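Side-chain contacts in G/U mismatch-specific DNA glycosylase (Deinococcus radiodurans, PDB 2C2Q), which belongs to the uracil-DNA glycosylase superfamily and has a compact alpha/beta fold built round a mixed beta sheet: residues Val18-Gln23 against Arg107-His112; Val118-Lys123 against Ser127-Val132. The protein carries 1 engineered substitution. All blocks are in the same frame, centred on the assembly; numbering follows the deposited sequence.

Overall arrangement
The two contacts lie in series along the chain, and their centres are about 15 Å apart. Contact 1 joins the loop before strand 28-32 to helix 103-113. Contact 2 joins the end of strand 117-120 to helix 123-130, which follows after two intervening residues. Helix 103-113 links them, since it leads into strand 117-120. On this helix Lys109 serves contact 1, while Arg107 NH2 lies 3.2 Å from Thr129 O of contact 2, a probable hydrogen bond. Val110 CG2 also packs on Val118 CG2 at 3.9 Å. The contact centres lie about 11 Å and 9 Å from the centre of the chain, for contacts 1 and 2 respectively.

Contact 1. Residues Val18-Gln23 against Arg107-His112; sequences VPDVLQ and RRKVEH
Lys109 reaches from its helix to the loop and ends in a salt bridge with Asp20. Its NZ lies 2.8 Å from Asp20 OD2 and is hydrogen-bonded to it. OD2 accepts through its syn lone pair, on the side of the other carboxylate oxygen. The two side chains come from opposite directions. Lys109 CE follows close behind, 3.3 Å from Asp20 OD2. Lower down the lysine, the contact becomes apolar. Leu22 meets the aliphatic shaft at about a right angle, with its CD1 3.7 Å from Lys109 CD. The same methyl lies 4.1 Å from Lys109 CB. The lysine chain is extended beyond CG (chi2 165°, chi3 -166°, chi4 176°), which carries the charge past Leu22 to the carboxylate.

All three touching residues are buried, so the charges need partners. Asp20 OD1 receives a hydrogen bond from Thr83 OG1 and forms a second salt bridge, with Lys87 NZ. Tyr16 OH is a further hydrogen-bond partner of Lys109 NZ. Each carboxylate oxygen thus has a lysine partner, which would probably favour the ionised form.

The loop carrying Asp20 runs beside strand 80-84, where Val21 makes a backbone hydrogen bond with Leu82. Lys109 also touches Thr83 of that outermost strand, so loop, strand and helix 103-113 meet here.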
loop_
_atom_site.group_PDB
_atom_site.type_symbol
_atom_site.label_atom_id
_atom_site.label_comp_id
_atom_site.label_asym_id
_atom_site.label_seq_id
_atom_site.Cartn_x
_atom_site.Cartn_y
_atom_site.Cartn_z
ATOM N N VAL A 18 0.918 -7.840 -11.608
ATOM C CA VAL A 18 1.501 -8.502 -10.458
ATOM C C VAL A 18 0.314 -8.849 -9.500
ATOM O O VAL A 18 -0.599 -8.030 -9.443
ATOM C CB VAL A 18 2.464 -7.588 -9.694
ATOM C CG1 VAL A 18 3.190 -8.441 -8.651
ATOM C CG2 VAL A 18 3.503 -6.969 -10.711
ATOM N N PRO A 19 0.271 -10.054 -8.921
ATOM C CA PRO A 19 -0.834 -10.438 -8.021
ATOM C C PRO A 19 -0.982 -9.463 -6.841
ATOM O O PRO A 19 0.024 -8.914 -6.331
ATOM C CB PRO A 19 -0.422 -11.810 -7.484
ATOM C CG PRO A 19 0.400 -12.400 -8.579
ATOM C CD PRO A 19 1.228 -11.186 -9.066
ATOM N N ASP A 20 -2.211 -9.217 -6.458
ATOM C CA ASP A 20 -2.518 -8.760 -5.080
ATOM C C ASP A 20 -2.036 -9.716 -4.007
ATOM O O ASP A 20 -1.882 -10.933 -4.253
ATOM C CB ASP A 20 -3.992 -8.552 -4.940
ATOM C CG ASP A 20 -4.426 -7.289 -5.615
ATOM O OD1 ASP A 20 -3.566 -6.380 -5.930
ATOM O OD2 ASP A 20 -5.629 -7.148 -5.900
ATOM N N VAL A 21 -1.712 -9.171 -2.812
ATOM C CA VAL A 21 -1.473 -10.007 -1.654
ATOM C C VAL A 21 -2.551 -9.624 -0.640
ATOM O O VAL A 21 -2.447 -8.591 0.071
ATOM C CB VAL A 21 -0.051 -9.765 -1.074
ATOM C CG1 VAL A 21 0.223 -10.580 0.183
ATOM C CG2 VAL A 21 1.004 -9.984 -2.179
ATOM N N LEU A 22 -3.591 -10.435 -0.567
ATOM C CA LEU A 22 -4.799 -10.020 0.155
ATOM C C LEU A 22 -5.414 -11.268 0.700
ATOM O O LEU A 22 -5.403 -12.323 0.027
ATOM C CB LEU A 22 -5.823 -9.278 -0.748
ATOM C CG LEU A 22 -5.418 -7.895 -1.295
ATOM C CD1 LEU A 22 -6.454 -7.398 -2.307
ATOM C CD2 LEU A 22 -5.231 -6.898 -0.089
ATOM N N GLN A 23 -5.954 -11.145 1.904
ATOM C CA GLN A 23 -6.633 -12.261 2.590
ATOM C C GLN A 23 -7.373 -11.638 3.781
ATOM O O GLN A 23 -7.026 -10.521 4.204
ATOM C CB GLN A 23 -5.627 -13.348 3.000
ATOM C CG GLN A 23 -4.573 -12.922 3.993
ATOM C CD GLN A 23 -3.572 -13.989 4.243
ATOM O OE1 GLN A 23 -2.992 -14.536 3.298
ATOM N NE2 GLN A 23 -3.298 -14.256 5.505
ATOM N N ARG A 107 -11.774 -0.430 -3.429
ATOM C CA ARG A 107 -12.775 -0.313 -2.366
ATOM C C ARG A 107 -13.509 -1.614 -2.166
ATOM O O ARG A 107 -13.732 -2.005 -1.035
ATOM C CB ARG A 107 -13.708 0.826 -2.684
ATOM C CG ARG A 107 -13.170 2.200 -2.245
ATOM C CD ARG A 107 -14.100 3.358 -2.731
ATOM N NE ARG A 107 -13.590 4.710 -2.448
ATOM C CZ ARG A 107 -13.697 5.349 -1.286
ATOM N NH1 ARG A 107 -14.286 4.769 -0.231
ATOM N NH2 ARG A 107 -13.186 6.581 -1.157
ATOM N N ARG A 108 -13.826 -2.316 -3.246
ATOM C CA ARG A 108 -14.459 -3.651 -3.133
ATOM C C ARG A 108 -13.602 -4.673 -2.392
ATOM O O ARG A 108 -14.101 -5.451 -1.593
ATOM C CB ARG A 108 -14.827 -4.204 -4.491
ATOM C CG ARG A 108 -15.939 -3.423 -5.148
ATOM C CD ARG A 108 -16.089 -3.660 -6.681
ATOM N NE ARG A 108 -16.222 -5.064 -7.067
ATOM C CZ ARG A 108 -15.422 -5.688 -7.935
ATOM N NH1 ARG A 108 -14.417 -5.020 -8.514
ATOM N NH2 ARG A 108 -15.620 -6.981 -8.228
ATOM N N LYS A 109 -12.294 -4.657 -2.664
ATOM C CA LYS A 109 -11.381 -5.495 -1.953
ATOM C C LYS A 109 -11.342 -5.148 -0.441
ATOM O O LYS A 109 -11.228 -6.013 0.379
ATOM C CB LYS A 109 -9.981 -5.386 -2.584
ATOM C CG LYS A 109 -9.904 -5.974 -4.003
ATOM C CD LYS A 109 -8.605 -5.511 -4.701
ATOM C CE LYS A 109 -8.682 -5.797 -6.149
ATOM N NZ LYS A 109 -7.456 -5.264 -6.899
ATOM N N VAL A 110 -11.307 -3.859 -0.108
ATOM C CA VAL A 110 -11.192 -3.454 1.271
ATOM C C VAL A 110 -12.437 -3.923 2.050
ATOM O O VAL A 110 -12.325 -4.357 3.184
ATOM C CB VAL A 110 -11.012 -1.954 1.381
ATOM C CG1 VAL A 110 -11.064 -1.510 2.834
ATOM C CG2 VAL A 110 -9.641 -1.564 0.805
ATOM N N GLU A 111 -13.572 -3.830 1.384
ATOM C CA GLU A 111 -14.881 -4.194 1.971
ATOM C C GLU A 111 -14.913 -5.692 2.217
ATOM O O GLU A 111 -15.465 -6.156 3.205
ATOM C CB GLU A 111 -16.017 -3.815 1.020
ATOM C CG GLU A 111 -17.395 -4.366 1.460
ATOM C CD GLU A 111 -17.761 -4.044 2.914
ATOM O OE1 GLU A 111 -17.462 -2.918 3.395
ATOM O OE2 GLU A 111 -18.365 -4.917 3.599
ATOM N N HIS A 112 -14.374 -6.436 1.258
ATOM C CA HIS A 112 -14.309 -7.879 1.352
ATOM C C HIS A 112 -13.332 -8.368 2.416
ATOM O O HIS A 112 -13.707 -9.127 3.331
ATOM C CB HIS A 112 -14.033 -8.508 -0.032
ATOM C CG HIS A 112 -13.892 -9.992 0.033
ATOM N ND1 HIS A 112 -14.986 -10.841 0.109
ATOM C CD2 HIS A 112 -12.800 -10.779 0.149
ATOM C CE1 HIS A 112 -14.561 -12.088 0.221
ATOM N NE2 HIS A 112 -13.241 -12.076 0.232
#

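Contact 2. Residues Val118-Lys123 against Ser127-Val132; sequences VAFTSK and SETLGV
The Phe120 ring meets Thr129 obliquely at its outer end. Its CE1 lies 3.4 Å from Thr129 OG1, and its CZ lies 3.7 Å from Thr129 CG2. Both branches of the threonine take part, and CB comes against the same two ring carbons. Phe120 CG stands anti to its own carbonyl carbon (chi1 -65°), and the ring extends from the strand towards the helix. Leu106 of helix 103-113 touches both Phe120 and Thr129, and Leu154 of strand 153-156 also touches the phenylalanine. Thr129 OG1 sits near the ring, but its hydrogen-bond partner is Gly125 O, one turn earlier in its helix.

The backbone makes the other link. Ser127 N donates to Lys123 O at 2.7 Å, with an N-H...O angle of 155°. This is the i to i+4 bond of the first helical turn, and it approaches nearly in line with the C=O bond. Ser127 CB packs on the same oxygen at 3.3 Å.

Ser127 OG, from within the helix, donates to Val132 O, just past the C-terminal end, at 2.8 Å. The donor stands above the carbonyl plane, 40° out of it. Gly131 N bonds to Ser127 O at 3.1 Å. Gly131 has a positive phi and turns the chain out of the helix.

Ser122 takes the N-cap position between strand and helix. This is a beta-alpha unit of the superfamily's alpha/beta fold: strand 117-120 lies inside the mixed sheet, and helix 123-130 packs back against the outer end of Phe120, the last residue of the strand.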
loop_
_atom_site.group_PDB
_atom_site.type_symbol
_atom_site.label_atom_id
_atom_site.label_comp_id
_atom_site.label_asym_id
_atom_site.label_seq_id
_atom_site.Cartn_x
_atom_site.Cartn_y
_atom_site.Cartn_z
ATOM N N VAL A 118 -5.628 0.492 6.004
ATOM C CA VAL A 118 -5.188 0.666 4.593
ATOM C C VAL A 118 -4.258 1.883 4.584
ATOM O O VAL A 118 -4.687 2.961 4.980
ATOM C CB VAL A 118 -6.402 0.859 3.647
ATOM C CG1 VAL A 118 -5.913 1.237 2.172
ATOM C CG2 VAL A 118 -7.162 -0.442 3.603
ATOM N N ALA A 119 -3.001 1.709 4.160
ATOM C CA ALA A 119 -2.057 2.844 4.177
ATOM C C ALA A 119 -1.598 3.066 2.727
ATOM O O ALA A 119 -1.044 2.164 2.110
ATOM C CB ALA A 119 -0.865 2.596 5.089
ATOM N N PHE A 120 -1.981 4.211 2.156
ATOM C CA PHE A 120 -1.482 4.603 0.825
ATOM C C PHE A 120 -0.017 4.965 0.930
ATOM O O PHE A 120 0.396 5.709 1.845
ATOM C CB PHE A 120 -2.288 5.773 0.237
ATOM C CG PHE A 120 -3.712 5.386 -0.033
ATOM C CD1 PHE A 120 -4.042 4.785 -1.255
ATOM C CD2 PHE A 120 -4.682 5.477 0.969
ATOM C CE1 PHE A 120 -5.330 4.357 -1.540
ATOM C CE2 PHE A 120 -5.993 5.038 0.675
ATOM C CZ PHE A 120 -6.301 4.497 -0.566
ATOM N N THR A 121 0.794 4.389 0.051
ATOM C CA THR A 121 2.263 4.657 0.097
ATOM C C THR A 121 2.669 5.898 -0.691
ATOM O O THR A 121 3.843 6.116 -0.939
ATOM C CB THR A 121 3.061 3.426 -0.401
ATOM O OG1 THR A 121 2.705 3.180 -1.796
ATOM C CG2 THR A 121 2.600 2.156 0.399
ATOM N N SER A 122 1.691 6.661 -1.138
ATOM C CA SER A 122 1.955 8.004 -1.684
ATOM C C SER A 122 0.688 8.845 -1.615
ATOM O O SER A 122 -0.432 8.338 -1.599
ATOM C CB SER A 122 2.442 7.920 -3.140
ATOM O OG SER A 122 1.400 7.359 -3.943
ATOM N N LYS A 123 0.852 10.161 -1.556
ATOM C CA LYS A 123 -0.315 11.022 -1.748
ATOM C C LYS A 123 -1.146 10.767 -3.006
ATOM O O LYS A 123 -2.365 10.756 -2.931
ATOM C CB LYS A 123 0.144 12.480 -1.707
ATOM C CG LYS A 123 0.695 12.829 -0.363
ATOM C CD LYS A 123 0.411 14.328 -0.137
ATOM C CE LYS A 123 1.046 14.776 1.154
ATOM N NZ LYS A 123 0.748 16.241 1.330
ATOM N N SER A 127 -5.032 10.260 -3.182
ATOM C CA SER A 127 -5.792 11.310 -3.888
ATOM C C SER A 127 -6.689 10.724 -4.977
ATOM O O SER A 127 -7.844 11.103 -5.068
ATOM C CB SER A 127 -4.847 12.419 -4.424
ATOM O OG SER A 127 -5.507 13.215 -5.405
ATOM N N GLU A 128 -6.202 9.740 -5.734
ATOM C CA GLU A 128 -7.038 9.048 -6.745
ATOM C C GLU A 128 -8.221 8.328 -6.079
ATOM O O GLU A 128 -9.289 8.255 -6.672
ATOM C CB GLU A 128 -6.229 8.058 -7.575
ATOM C CG GLU A 128 -5.225 8.698 -8.539
ATOM C CD GLU A 128 -5.845 9.543 -9.676
ATOM O OE1 GLU A 128 -7.039 9.367 -9.978
ATOM O OE2 GLU A 128 -5.108 10.378 -10.299
ATOM N N THR A 129 -8.025 7.822 -4.863
ATOM C CA THR A 129 -9.048 7.058 -4.116
ATOM C C THR A 129 -10.030 7.931 -3.339
ATOM O O THR A 129 -11.243 7.700 -3.404
ATOM C CB THR A 129 -8.351 6.041 -3.176
ATOM O OG1 THR A 129 -7.519 5.187 -3.975
ATOM C CG2 THR A 129 -9.383 5.077 -2.448
ATOM N N LEU A 130 -9.510 8.925 -2.631
ATOM C CA LEU A 130 -10.294 9.713 -1.681
ATOM C C LEU A 130 -10.953 10.919 -2.343
ATOM O O LEU A 130 -11.842 11.537 -1.742
ATOM C CB LEU A 130 -9.442 10.144 -0.468
ATOM C CG LEU A 130 -8.804 9.041 0.389
ATOM C CD1 LEU A 130 -7.800 9.603 1.412
ATOM C CD2 LEU A 130 -9.863 8.186 1.087
ATOM N N GLY A 131 -10.533 11.239 -3.571
ATOM C CA GLY A 131 -11.072 12.371 -4.332
ATOM C C GLY A 131 -10.651 13.740 -3.795
ATOM O O GLY A 131 -11.296 14.754 -4.090
ATOM N N VAL A 132 -9.596 13.777 -2.988
ATOM C CA VAL A 132 -9.064 15.032 -2.488
ATOM C C VAL A 132 -7.664 15.258 -3.095
ATOM O O VAL A 132 -6.854 14.323 -3.153
ATOM C CB VAL A 132 -9.064 15.082 -0.937
ATOM C CG1 VAL A 132 -10.496 14.980 -0.397
ATOM C CG2 VAL A 132 -8.224 13.975 -0.336
#